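Local structure of tryptophanyl-tRNA synthetase (Thermus thermophilus, 2EL7) at residues A281-P284 and I285-A289. The protein probably catalyses the ATP-dependent attachment of tryptophan to tRNA(Trp), releasing AMP and diphosphate. Residues are numbered along the deposited sequence; the frame is centred on the assembly and turned at random.
Sequences ALRP and IRERA
P284 meets I285 and R288 within helix 267-294, a long helix of this class I synthetase that is kinked at the proline. With no hydrogen on its ring nitrogen, P284 cannot bond back to the preceding turn; its own O accepts from R288 N at 3.1 Å, the donor standing 38° out of the carbonyl plane. The two preceding i to i+4 bonds approach their carbonyls more nearly head-on: R286 N to L282 O (2.9 Å, C=O...N 163°) and E287 N to R283 O (2.9 Å). L282 O also takes a weak second bond from I285 N. On the buried side of the helix L282 and I285 meet loosely, CD2 to CD1 4.5 Å; L282 lies against I213 of helix 210-218, I285 against A71 of helix 55-72, so the kinked turn bridges two helices. R286 extends past L282, its NE 4.2 Å from L282 CB, and bonds to L206 O. On the exposed side R283 and E287 form a salt bridge. The R283 chain leaves with CG anti to the backbone N (chi1 -170°), then bends about CG-CD and brings the guanidinium beside E287. The carboxylate stands steeply against it, with OE2 over the centre of one face, 3.5 Å from NE. No N-H points at that oxygen, so charge alone joins the pair. R288 NH2 comes within 3.1 Å of P284 O at an angle too poor for a hydrogen bond, and bonds weakly to A71 O instead.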
ATOM      1  N   ALA A 281      34.601  -2.127  26.527  1.00 38.50           N
ATOM      2  CA  ALA A 281      33.985  -2.800  25.384  1.00 39.72           C
ATOM      3  C   ALA A 281      33.227  -1.805  24.511  1.00 37.23           C
ATOM      4  O   ALA A 281      33.270  -1.886  23.286  1.00 36.53           O
ATOM      5  CB  ALA A 281      33.037  -3.907  25.869  1.00 31.23           C
ATOM      6  N   LEU A 282      32.541  -0.865  25.154  1.00 35.53           N
ATOM      7  CA  LEU A 282      31.767   0.147  24.451  1.00 33.17           C
ATOM      8  C   LEU A 282      32.634   1.292  23.920  1.00 36.30           C
ATOM      9  O   LEU A 282      32.259   1.972  22.964  1.00 44.40           O
ATOM     10  CB  LEU A 282      30.729   0.730  25.387  1.00 29.33           C
ATOM     11  CG  LEU A 282      29.941  -0.253  26.235  1.00 31.12           C
ATOM     12  CD1 LEU A 282      29.104   0.535  27.247  1.00 28.66           C
ATOM     13  CD2 LEU A 282      29.072  -1.131  25.338  1.00 24.24           C
ATOM     14  N   ARG A 283      33.777   1.511  24.557  1.00 32.35           N
ATOM     15  CA  ARG A 283      34.695   2.575  24.176  1.00 32.30           C
ATOM     16  C   ARG A 283      34.692   2.864  22.673  1.00 34.10           C
ATOM     17  O   ARG A 283      34.345   3.968  22.264  1.00 39.38           O
ATOM     18  CB  ARG A 283      36.108   2.230  24.660  1.00 35.46           C
ATOM     19  CG  ARG A 283      37.142   3.338  24.548  1.00 38.39           C
ATOM     20  CD  ARG A 283      38.496   2.849  25.048  1.00 35.75           C
ATOM     21  NE  ARG A 283      39.587   3.408  24.265  1.00 63.53           N
ATOM     22  CZ  ARG A 283      39.830   3.107  22.987  1.00 77.84           C
ATOM     23  NH1 ARG A 283      39.058   2.235  22.335  1.00 79.24           N
ATOM     24  NH2 ARG A 283      40.839   3.699  22.345  1.00 83.43           N
ATOM     25  N   PRO A 284      35.064   1.883  21.832  1.00 31.53           N
ATOM     26  CA  PRO A 284      35.086   2.088  20.372  1.00 36.99           C
ATOM     27  C   PRO A 284      33.716   2.477  19.778  1.00 39.39           C
ATOM     28  O   PRO A 284      33.633   3.232  18.806  1.00 43.84           O
ATOM     29  CB  PRO A 284      35.563   0.738  19.824  1.00 28.30           C
ATOM     30  CG  PRO A 284      36.273   0.113  20.989  1.00 35.46           C
ATOM     31  CD  PRO A 284      35.444   0.504  22.173  1.00 32.10           C
ATOM     32  N   ILE A 285      32.642   1.955  20.346  1.00 30.13           N
ATOM     33  CA  ILE A 285      31.322   2.276  19.837  1.00 33.73           C
ATOM     34  C   ILE A 285      31.033   3.740  20.125  1.00 40.07           C
ATOM     35  O   ILE A 285      30.556   4.480  19.255  1.00 41.41           O
ATOM     36  CB  ILE A 285      30.247   1.390  20.510  1.00 38.13           C
ATOM     37  CG1 ILE A 285      30.554  -0.088  20.210  1.00 39.91           C
ATOM     38  CG2 ILE A 285      28.859   1.797  20.053  1.00 18.86           C
ATOM     39  CD1 ILE A 285      29.643  -1.076  20.915  1.00 46.87           C
ATOM     40  N   ARG A 286      31.352   4.156  21.346  1.00 37.82           N
ATOM     41  CA  ARG A 286      31.124   5.530  21.796  1.00 33.62           C
ATOM     42  C   ARG A 286      31.970   6.550  21.056  1.00 29.63           C
ATOM     43  O   ARG A 286      31.497   7.638  20.717  1.00 30.47           O
ATOM     44  CB  ARG A 286      31.415   5.642  23.281  1.00 31.44           C
ATOM     45  CG  ARG A 286      30.626   4.707  24.125  1.00 26.82           C
ATOM     46  CD  ARG A 286      30.790   5.124  25.575  1.00 39.22           C
ATOM     47  NE  ARG A 286      29.660   4.640  26.319  1.00 38.87           N
ATOM     48  CZ  ARG A 286      29.112   5.279  27.326  1.00 40.01           C
ATOM     49  NH1 ARG A 286      28.065   4.748  27.930  1.00 58.86           N
ATOM     50  NH2 ARG A 286      29.612   6.430  27.733  1.00 49.61           N
ATOM     51  N   GLU A 287      33.235   6.212  20.831  1.00 35.24           N
ATOM     52  CA  GLU A 287      34.111   7.113  20.095  1.00 34.33           C
ATOM     53  C   GLU A 287      33.509   7.279  18.698  1.00 38.36           C
ATOM     54  O   GLU A 287      33.409   8.413  18.222  1.00 39.16           O
ATOM     55  CB  GLU A 287      35.535   6.563  20.030  1.00 29.49           C
ATOM     56  CG  GLU A 287      36.412   7.069  21.172  1.00 44.03           C
ATOM     57  CD  GLU A 287      37.565   6.131  21.537  1.00 51.61           C
ATOM     58  OE1 GLU A 287      38.056   5.396  20.646  1.00 44.15           O
ATOM     59  OE2 GLU A 287      37.978   6.147  22.725  1.00 45.21           O
ATOM     60  N   ARG A 288      33.074   6.178  18.058  1.00 29.97           N
ATOM     61  CA  ARG A 288      32.455   6.297  16.731  1.00 32.89           C
ATOM     62  C   ARG A 288      31.201   7.172  16.806  1.00 28.60           C
ATOM     63  O   ARG A 288      31.025   8.090  16.006  1.00 27.38           O
ATOM     64  CB  ARG A 288      32.050   4.947  16.145  1.00 34.59           C
ATOM     65  CG  ARG A 288      33.167   4.071  15.603  1.00 43.15           C
ATOM     66  CD  ARG A 288      32.591   2.851  14.836  1.00 38.91           C
ATOM     67  NE  ARG A 288      33.496   1.706  14.881  1.00 55.59           N
ATOM     68  CZ  ARG A 288      33.579   0.831  15.888  1.00 48.29           C
ATOM     69  NH1 ARG A 288      34.450  -0.167  15.830  1.00 54.89           N
ATOM     70  NH2 ARG A 288      32.782   0.930  16.938  1.00 51.04           N
ATOM     71  N   ALA A 289      30.328   6.890  17.764  1.00 26.67           N
ATOM     72  CA  ALA A 289      29.111   7.694  17.907  1.00 34.78           C
ATOM     73  C   ALA A 289      29.448   9.186  17.985  1.00 31.81           C
ATOM     74  O   ALA A 289      28.792  10.008  17.358  1.00 41.94           O
ATOM     75  CB  ALA A 289      28.326   7.269  19.147  1.00 21.51           C
TER